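Side-chain contacts in chloromuconate cycloisomerase (Rhodococcus opacus, PDB 4M0X), which belongs to the enolase superfamily, joining an N-terminal alpha/beta domain to a TIM-barrel-like domain that holds a manganese(II) ion: residues G48-P53 / N100-A105; P56-E61 / A246-T251; P273-G276 / R280-E283. All coordinates share one frame; numbering follows the deposited sequence.

Interaction 1 of 3, residues G48-P53 / N100-A105; sequences GEAVTP and NSVAKA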
loop_
_atom_site.group_PDB
_atom_site.type_symbol
_atom_site.label_atom_id
_atom_site.label_comp_id
_atom_site.label_asym_id
_atom_site.label_seq_id
_atom_site.Cartn_x
_atom_site.Cartn_y
_atom_site.Cartn_z
ATOM N N GLY A 48 34.767 -21.356 22.173
ATOM C CA GLY A 48 33.862 -20.291 21.772
ATOM C C GLY A 48 33.868 -19.215 22.851
ATOM O O GLY A 48 34.336 -19.438 23.984
ATOM N N GLU A 49 33.344 -18.046 22.510
ATOM C CA GLU A 49 33.235 -16.975 23.464
ATOM C C GLU A 49 31.782 -16.497 23.506
ATOM O O GLU A 49 31.131 -16.380 22.472
ATOM C CB GLU A 49 34.227 -15.884 23.052
ATOM C CG GLU A 49 33.892 -14.452 23.418
ATOM C CD GLU A 49 35.017 -13.475 23.062
ATOM O OE1 GLU A 49 35.967 -13.843 22.374
ATOM O OE2 GLU A 49 34.966 -12.314 23.475
ATOM N N ALA A 50 31.245 -16.285 24.702
ATOM C CA ALA A 50 30.046 -15.443 24.839
ATOM C C ALA A 50 30.450 -14.026 25.297
ATOM O O ALA A 50 31.150 -13.847 26.299
ATOM C CB ALA A 50 29.047 -16.047 25.804
ATOM N N VAL A 51 30.028 -13.017 24.566
ATOM C CA VAL A 51 30.412 -11.687 24.962
ATOM C C VAL A 51 29.264 -10.677 24.768
ATOM O O VAL A 51 28.325 -10.880 23.966
ATOM C CB VAL A 51 31.738 -11.276 24.251
ATOM C CG1 VAL A 51 31.514 -11.079 22.752
ATOM C CG2 VAL A 51 32.397 -10.076 24.925
ATOM N N THR A 52 29.363 -9.592 25.516
ATOM C CA THR A 52 28.294 -8.641 25.670
ATOM C C THR A 52 28.928 -7.247 25.773
ATOM O O THR A 52 30.061 -7.116 26.237
ATOM C CB THR A 52 27.528 -9.017 26.935
ATOM O OG1 THR A 52 26.176 -9.337 26.597
ATOM C CG2 THR A 52 27.591 -7.945 27.958
ATOM N N PRO A 53 28.242 -6.202 25.298
ATOM C CA PRO A 53 28.844 -4.858 25.411
ATOM C C PRO A 53 28.764 -4.260 26.812
ATOM O O PRO A 53 28.259 -3.128 26.973
ATOM C CB PRO A 53 28.012 -4.008 24.455
ATOM C CG PRO A 53 26.739 -4.758 24.307
ATOM C CD PRO A 53 27.058 -6.212 24.431
ATOM N N ASN A 100 18.477 -16.110 23.993
ATOM C CA ASN A 100 19.802 -16.445 24.506
ATOM C C ASN A 100 20.763 -16.765 23.381
ATOM O O ASN A 100 21.351 -17.847 23.334
ATOM C CB ASN A 100 19.738 -17.574 25.547
ATOM C CG ASN A 100 19.045 -17.137 26.841
ATOM O OD1 ASN A 100 19.687 -16.751 27.817
ATOM N ND2 ASN A 100 17.739 -17.183 26.844
ATOM N N SER A 101 20.910 -15.803 22.472
ATOM C CA SER A 101 21.735 -15.976 21.283
ATOM C C SER A 101 23.239 -15.897 21.569
ATOM O O SER A 101 24.056 -16.496 20.878
ATOM C CB SER A 101 21.343 -14.950 20.232
ATOM O OG SER A 101 20.025 -15.188 19.761
ATOM N N VAL A 102 23.621 -15.170 22.598
ATOM C CA VAL A 102 25.038 -15.040 22.873
ATOM C C VAL A 102 25.511 -16.356 23.438
ATOM O O VAL A 102 26.577 -16.850 23.077
ATOM C CB VAL A 102 25.302 -13.849 23.809
ATOM C CG1 VAL A 102 26.785 -13.687 24.096
ATOM C CG2 VAL A 102 24.742 -12.573 23.174
ATOM N N ALA A 103 24.677 -16.937 24.298
ATOM C CA ALA A 103 24.870 -18.307 24.804
ATOM C C ALA A 103 24.959 -19.308 23.667
ATOM O O ALA A 103 25.910 -20.082 23.611
ATOM C CB ALA A 103 23.758 -18.691 25.743
ATOM N N LYS A 104 23.995 -19.276 22.747
ATOM C CA LYS A 104 23.997 -20.233 21.626
ATOM C C LYS A 104 25.215 -20.010 20.749
ATOM O O LYS A 104 25.882 -20.976 20.364
ATOM C CB LYS A 104 22.711 -20.166 20.810
ATOM C CG LYS A 104 21.453 -20.530 21.587
ATOM C CD LYS A 104 20.191 -20.035 20.878
ATOM C CE LYS A 104 18.946 -20.577 21.562
ATOM N NZ LYS A 104 17.817 -20.594 20.597
ATOM N N ALA A 105 25.537 -18.746 20.477
ATOM C CA ALA A 105 26.704 -18.389 19.648
ATOM C C ALA A 105 28.009 -18.988 20.148
ATOM O O ALA A 105 28.803 -19.456 19.343
ATOM C CB ALA A 105 26.843 -16.882 19.496
HETATM O O HOH W 1 28.906 -15.201 21.889
#

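Interaction 2 of 3, residues P56-E61 / A246-T251; sequences PWWGGE and ADESVT. With MN (manganese (II) ion), chain C.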
loop_
_atom_site.group_PDB
_atom_site.type_symbol
_atom_site.label_atom_id
_atom_site.label_comp_id
_atom_site.label_asym_id
_atom_site.label_seq_id
_atom_site.Cartn_x
_atom_site.Cartn_y
_atom_site.Cartn_z
ATOM N N PRO A 56 23.671 -6.670 30.498
ATOM C CA PRO A 56 22.440 -6.977 29.795
ATOM C C PRO A 56 21.685 -5.775 29.234
ATOM O O PRO A 56 20.630 -5.942 28.635
ATOM C CB PRO A 56 21.621 -7.737 30.837
ATOM C CG PRO A 56 22.079 -7.165 32.116
ATOM C CD PRO A 56 23.542 -6.867 31.947
ATOM N N TRP A 57 22.239 -4.580 29.379
ATOM C CA TRP A 57 21.591 -3.376 28.851
ATOM C C TRP A 57 21.273 -3.492 27.349
ATOM O O TRP A 57 20.209 -3.054 26.909
ATOM C CB TRP A 57 22.438 -2.126 29.152
ATOM C CG TRP A 57 23.639 -1.977 28.229
ATOM C CD1 TRP A 57 24.893 -2.506 28.415
ATOM C CD2 TRP A 57 23.679 -1.301 26.955
ATOM N NE1 TRP A 57 25.713 -2.183 27.353
ATOM C CE2 TRP A 57 24.999 -1.449 26.442
ATOM C CE3 TRP A 57 22.729 -0.592 26.193
ATOM C CZ2 TRP A 57 25.395 -0.909 25.204
ATOM C CZ3 TRP A 57 23.126 -0.044 24.969
ATOM C CH2 TRP A 57 24.452 -0.214 24.487
ATOM N N TRP A 58 22.173 -4.109 26.577
ATOM C CA TRP A 58 22.050 -4.138 25.125
ATOM C C TRP A 58 21.090 -5.223 24.655
ATOM O O TRP A 58 20.194 -4.954 23.863
ATOM C CB TRP A 58 23.427 -4.349 24.508
ATOM C CG TRP A 58 23.566 -4.104 22.993
ATOM C CD1 TRP A 58 24.206 -3.059 22.392
ATOM C CD2 TRP A 58 23.117 -4.965 21.920
ATOM N NE1 TRP A 58 24.170 -3.199 21.026
ATOM C CE2 TRP A 58 23.495 -4.346 20.706
ATOM C CE3 TRP A 58 22.415 -6.191 21.870
ATOM C CZ2 TRP A 58 23.197 -4.907 19.452
ATOM C CZ3 TRP A 58 22.107 -6.754 20.611
ATOM C CH2 TRP A 58 22.500 -6.113 19.428
ATOM N N GLY A 59 21.294 -6.449 25.134
ATOM C CA GLY A 59 20.593 -7.620 24.591
ATOM C C GLY A 59 19.941 -8.533 25.625
ATOM O O GLY A 59 19.325 -9.540 25.258
ATOM N N GLY A 60 20.060 -8.190 26.913
ATOM C CA GLY A 60 19.402 -8.959 27.980
ATOM C C GLY A 60 20.160 -10.202 28.454
ATOM O O GLY A 60 19.655 -11.000 29.276
ATOM N N GLU A 61 21.369 -10.375 27.928
ATOM C CA GLU A 61 22.212 -11.485 28.321
ATOM C C GLU A 61 23.323 -10.901 29.175
ATOM O O GLU A 61 23.679 -9.729 28.991
ATOM C CB GLU A 61 22.749 -12.229 27.085
ATOM C CG GLU A 61 21.638 -12.769 26.182
ATOM C CD GLU A 61 22.042 -13.947 25.289
ATOM O OE1 GLU A 61 22.423 -15.021 25.830
ATOM O OE2 GLU A 61 21.936 -13.821 24.040
ATOM N N ALA A 246 21.055 -0.756 10.491
ATOM C CA ALA A 246 20.473 -1.536 11.541
ATOM C C ALA A 246 21.565 -2.309 12.262
ATOM O O ALA A 246 22.464 -2.887 11.629
ATOM C CB ALA A 246 19.466 -2.491 10.951
ATOM N N ASP A 247 21.488 -2.314 13.588
ATOM C CA ASP A 247 22.351 -3.133 14.408
ATOM C C ASP A 247 21.403 -3.913 15.320
ATOM O O ASP A 247 20.975 -5.017 14.948
ATOM C CB ASP A 247 23.370 -2.291 15.184
ATOM C CG ASP A 247 24.170 -3.119 16.207
ATOM O OD1 ASP A 247 24.054 -4.371 16.190
ATOM O OD2 ASP A 247 24.895 -2.527 17.041
ATOM N N GLU A 248 21.037 -3.329 16.471
ATOM C CA GLU A 248 20.055 -3.922 17.402
ATOM C C GLU A 248 18.780 -4.417 16.711
ATOM O O GLU A 248 18.108 -5.308 17.227
ATOM C CB GLU A 248 19.604 -2.890 18.445
ATOM C CG GLU A 248 20.569 -2.557 19.574
ATOM C CD GLU A 248 21.540 -1.464 19.183
ATOM O OE1 GLU A 248 21.761 -1.221 17.946
ATOM O OE2 GLU A 248 22.094 -0.840 20.118
ATOM N N SER A 249 18.431 -3.803 15.572
ATOM C CA SER A 249 17.228 -4.141 14.827
ATOM C C SER A 249 17.382 -5.400 13.997
ATOM O O SER A 249 16.364 -6.006 13.649
ATOM C CB SER A 249 16.801 -2.985 13.919
ATOM O OG SER A 249 16.164 -1.935 14.645
ATOM N N VAL A 250 18.629 -5.767 13.646
ATOM C CA VAL A 250 18.916 -7.041 12.961
ATOM C C VAL A 250 19.623 -8.019 13.838
ATOM O O VAL A 250 20.850 -8.003 13.966
ATOM C CB VAL A 250 19.881 -6.956 11.772
ATOM C CG1 VAL A 250 19.180 -7.313 10.464
ATOM C CG2 VAL A 250 20.664 -5.661 11.744
ATOM N N THR A 251 18.877 -8.916 14.425
ATOM C CA THR A 251 19.554 -9.949 15.160
ATOM C C THR A 251 19.109 -11.269 14.642
ATOM O O THR A 251 19.663 -12.271 15.014
ATOM C CB THR A 251 19.240 -9.904 16.639
ATOM O OG1 THR A 251 17.862 -10.251 16.806
ATOM C CG2 THR A 251 19.521 -8.514 17.209
HETATM MN MN MN C . 25.912 -0.589 17.456
HETATM O O HOH W 2 25.080 -0.997 19.770
HETATM O O HOH W 3 23.844 0.217 17.574
#

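Interaction 3 of 3, residues P273-G276 / R280-E283; sequences PKSG and RARE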
loop_
_atom_site.group_PDB
_atom_site.type_symbol
_atom_site.label_atom_id
_atom_site.label_comp_id
_atom_site.label_asym_id
_atom_site.label_seq_id
_atom_site.Cartn_x
_atom_site.Cartn_y
_atom_site.Cartn_z
ATOM N N PRO A 273 27.673 -13.044 17.874
ATOM C CA PRO A 273 26.969 -13.260 19.148
ATOM C C PRO A 273 25.477 -12.937 19.065
ATOM O O PRO A 273 24.626 -13.742 19.413
ATOM C CB PRO A 273 27.644 -12.256 20.090
ATOM C CG PRO A 273 28.971 -12.005 19.497
ATOM C CD PRO A 273 28.726 -12.024 18.022
ATOM N N LYS A 274 25.183 -11.749 18.584
ATOM C CA LYS A 274 23.834 -11.247 18.511
ATOM C C LYS A 274 22.879 -12.052 17.586
ATOM O O LYS A 274 21.659 -11.962 17.741
ATOM C CB LYS A 274 23.913 -9.745 18.209
ATOM C CG LYS A 274 23.052 -9.189 17.114
ATOM C CD LYS A 274 23.881 -8.597 15.989
ATOM C CE LYS A 274 23.091 -7.439 15.394
ATOM N NZ LYS A 274 23.562 -6.916 14.090
ATOM N N SER A 275 23.440 -12.849 16.669
ATOM C CA SER A 275 22.661 -13.650 15.703
ATOM C C SER A 275 22.587 -15.070 16.157
ATOM O O SER A 275 21.983 -15.904 15.475
ATOM C CB SER A 275 23.319 -13.714 14.326
ATOM O OG SER A 275 23.838 -12.468 13.932
ATOM N N GLY A 276 23.249 -15.354 17.275
ATOM C CA GLY A 276 23.352 -16.719 17.795
ATOM C C GLY A 276 24.225 -17.665 16.986
ATOM O O GLY A 276 23.964 -18.872 16.957
ATOM N N ARG A 280 23.857 -18.413 11.133
ATOM C CA ARG A 280 22.819 -17.368 11.132
ATOM C C ARG A 280 23.371 -16.020 10.702
ATOM O O ARG A 280 22.801 -15.379 9.822
ATOM C CB ARG A 280 22.133 -17.244 12.491
ATOM C CG ARG A 280 21.368 -18.479 12.911
ATOM C CD ARG A 280 20.254 -18.754 11.920
ATOM N NE ARG A 280 19.290 -19.712 12.446
ATOM C CZ ARG A 280 18.362 -20.339 11.714
ATOM N NH1 ARG A 280 18.249 -20.108 10.401
ATOM N NH2 ARG A 280 17.546 -21.212 12.300
ATOM N N ALA A 281 24.508 -15.616 11.281
ATOM C CA ALA A 281 25.195 -14.400 10.816
ATOM C C ALA A 281 25.398 -14.388 9.293
ATOM O O ALA A 281 25.049 -13.383 8.674
ATOM C CB ALA A 281 26.499 -14.157 11.558
ATOM N N ARG A 282 25.923 -15.461 8.674
ATOM C CA ARG A 282 26.024 -15.456 7.211
ATOM C C ARG A 282 24.668 -15.327 6.545
ATOM O O ARG A 282 24.549 -14.632 5.530
ATOM C CB ARG A 282 26.774 -16.655 6.606
ATOM C CG ARG A 282 28.076 -16.279 5.912
ATOM C CD ARG A 282 28.129 -16.321 4.386
ATOM N NE ARG A 282 27.384 -15.269 3.681
ATOM C CZ ARG A 282 27.498 -15.065 2.362
ATOM N NH1 ARG A 282 28.328 -15.814 1.645
ATOM N NH2 ARG A 282 26.811 -14.110 1.747
ATOM N N GLU A 283 23.656 -15.984 7.102
ATOM C CA GLU A 283 22.354 -15.969 6.473
ATOM C C GLU A 283 21.852 -14.536 6.424
ATOM O O GLU A 283 21.377 -14.097 5.390
ATOM C CB GLU A 283 21.361 -16.923 7.161
ATOM C CG GLU A 283 21.582 -18.400 6.805
ATOM C CD GLU A 283 20.666 -19.377 7.573
ATOM O OE1 GLU A 283 20.609 -20.605 7.225
ATOM O OE2 GLU A 283 19.984 -18.910 8.527
HETATM O O HOH W 4 24.367 -19.846 13.789
#

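Interaction 1 of 3, residues G48-P53 / N100-A105
In the N-terminal domain of this enolase-superfamily fold, Val102 on the opening turn of helix 101-118 packs against Ala50 of strand 45-51 and the neighbouring Val51. The backbones come closest at Ala50 and Val102, whose CA atoms lie 5.4 Å apart. One methyl branch does most of the touching: Val102 CG1 sits 3.7 Å from Ala50 CB and also meets the backbone of Val51, 3.2 Å from its O. The torsion accounts for this, since CG1 is turned opposite the backbone N of Val102 (chi1 -179°) and projects toward the strand, while CG2 lies beside that N and reaches Val51 O only at 4.0 Å. Ala50 points its methyl at the helix, whereas Val51 turns its side chain away and offers main chain instead. Ile66 of helix 63-74 touches both Ala50 and Val102, bringing a third element to the apolar cluster. The polar link runs through water 1, which donates to Glu49 O at 2.6 Å and to Val102 O at 3.1 Å. The chemistry is therefore divided: the direct contact sets one valine methyl against the alanine methyl and the Val51 main chain, and a single water links a strand carbonyl to a helix carbonyl.

Interaction 2 of 3, residues P56-E61 / A246-T251
Trp58 of the loop 56-61 lays its indole against Glu248 and brings one edge to Asp247. The apolar part is a CH-pi contact: Glu248 CG stands 3.9 Å from the centroid of the six-membered ring of Trp58, 28° off the ring normal, displaced toward the rim. A bend at chi2 of Glu248 (86°) then carries the carboxylate back along the indole, nearly parallel to it, with the planes 12° apart. Trp58 NE1 and Glu248 OE2 are 3.3 Å apart, but the angle is too poor for a hydrogen bond. The polar link passes through water 2, in the indole plane, which accepts from Trp58 NE1 at 2.7 Å and donates to Glu248 OE2 at 3.0 Å. Water 3 donates to the other oxygen, Glu248 OE1, at 2.6 Å. Both waters are ligands of the manganese ion, water 2 at 2.5 Å, so Glu248 acts as a second-shell residue. Asp247 binds the metal directly through OD2 at 2.2 Å, while its OD1 lies 3.4 Å from Trp58 CZ2 at the ring edge and forms a salt bridge with Lys271. Asp196 and Glu222 complete the protein ligands. Three carboxylates at the C-terminal ends of successive barrel strands, approached by a loop of the N-terminal domain, are the hallmark of the enolase-superfamily metal site.

Interaction 3 of 3, residues P273-G276 / R280-E283
The short, weakly bonded helix 272-275 closes in a Schellman motif at Gly276, and there Ser275 faces Arg280 and Ala281 near the beginning of helix 278-291. Within the first segment, Pro273 supplies one bond of that motif, its O accepting from Gly276 N at 3.0 Å. Lys274 lies against Trp58 and Thr251. Ser275 carries the contact. Its CB is 3.8 Å from Ala281 N, and its OG packs 3.9 Å from Ala281 CB. With chi1 at -42°, OG lies beside the backbone N, where it hydrogen-bonds to Lys271 O in the preceding turn while resting against the alanine methyl. Ser275 O adds a contact at 3.3 Å to Arg280 CB. Gly276 then leaves the helical conformation with positive phi (70°), and its O receives a weak bond at 3.3 Å from water 4, which in turn accepts from Arg280 N. Beyond its CB, the Arg280 chain bends at chi2 and leads away from Ser275, and its NH2 pairs with Glu289 of a neighbouring subunit. One turn along the same helix, Arg280 NH1 donates to the syn lone pair of Glu283 OE2 at 2.8 Å, with an N-H...O angle of 153°.

The three contacts form a compact group, with centres about 11 to 12 Å apart, and only interaction 2 includes a metal ligand. Glu61 ties its loop to interaction 1, where OE2 lies 2.6 Å from Val102 N, a probable hydrogen bond at the start of helix 101-118. Interaction 1, in the N-terminal domain, meets interaction 3, in the barrel domain, by packing, with Ala105 CB 3.6 Å from Pro273 CA. Lys274 joins interaction 3 to the metal site: its NZ is 3.3 Å from Asp247 OD1, a long, weak ion pair, and its CG is 3.9 Å from Trp58 CH2. The side chains of Val51 and Ser275 each stay about 13 Å from the manganese ion.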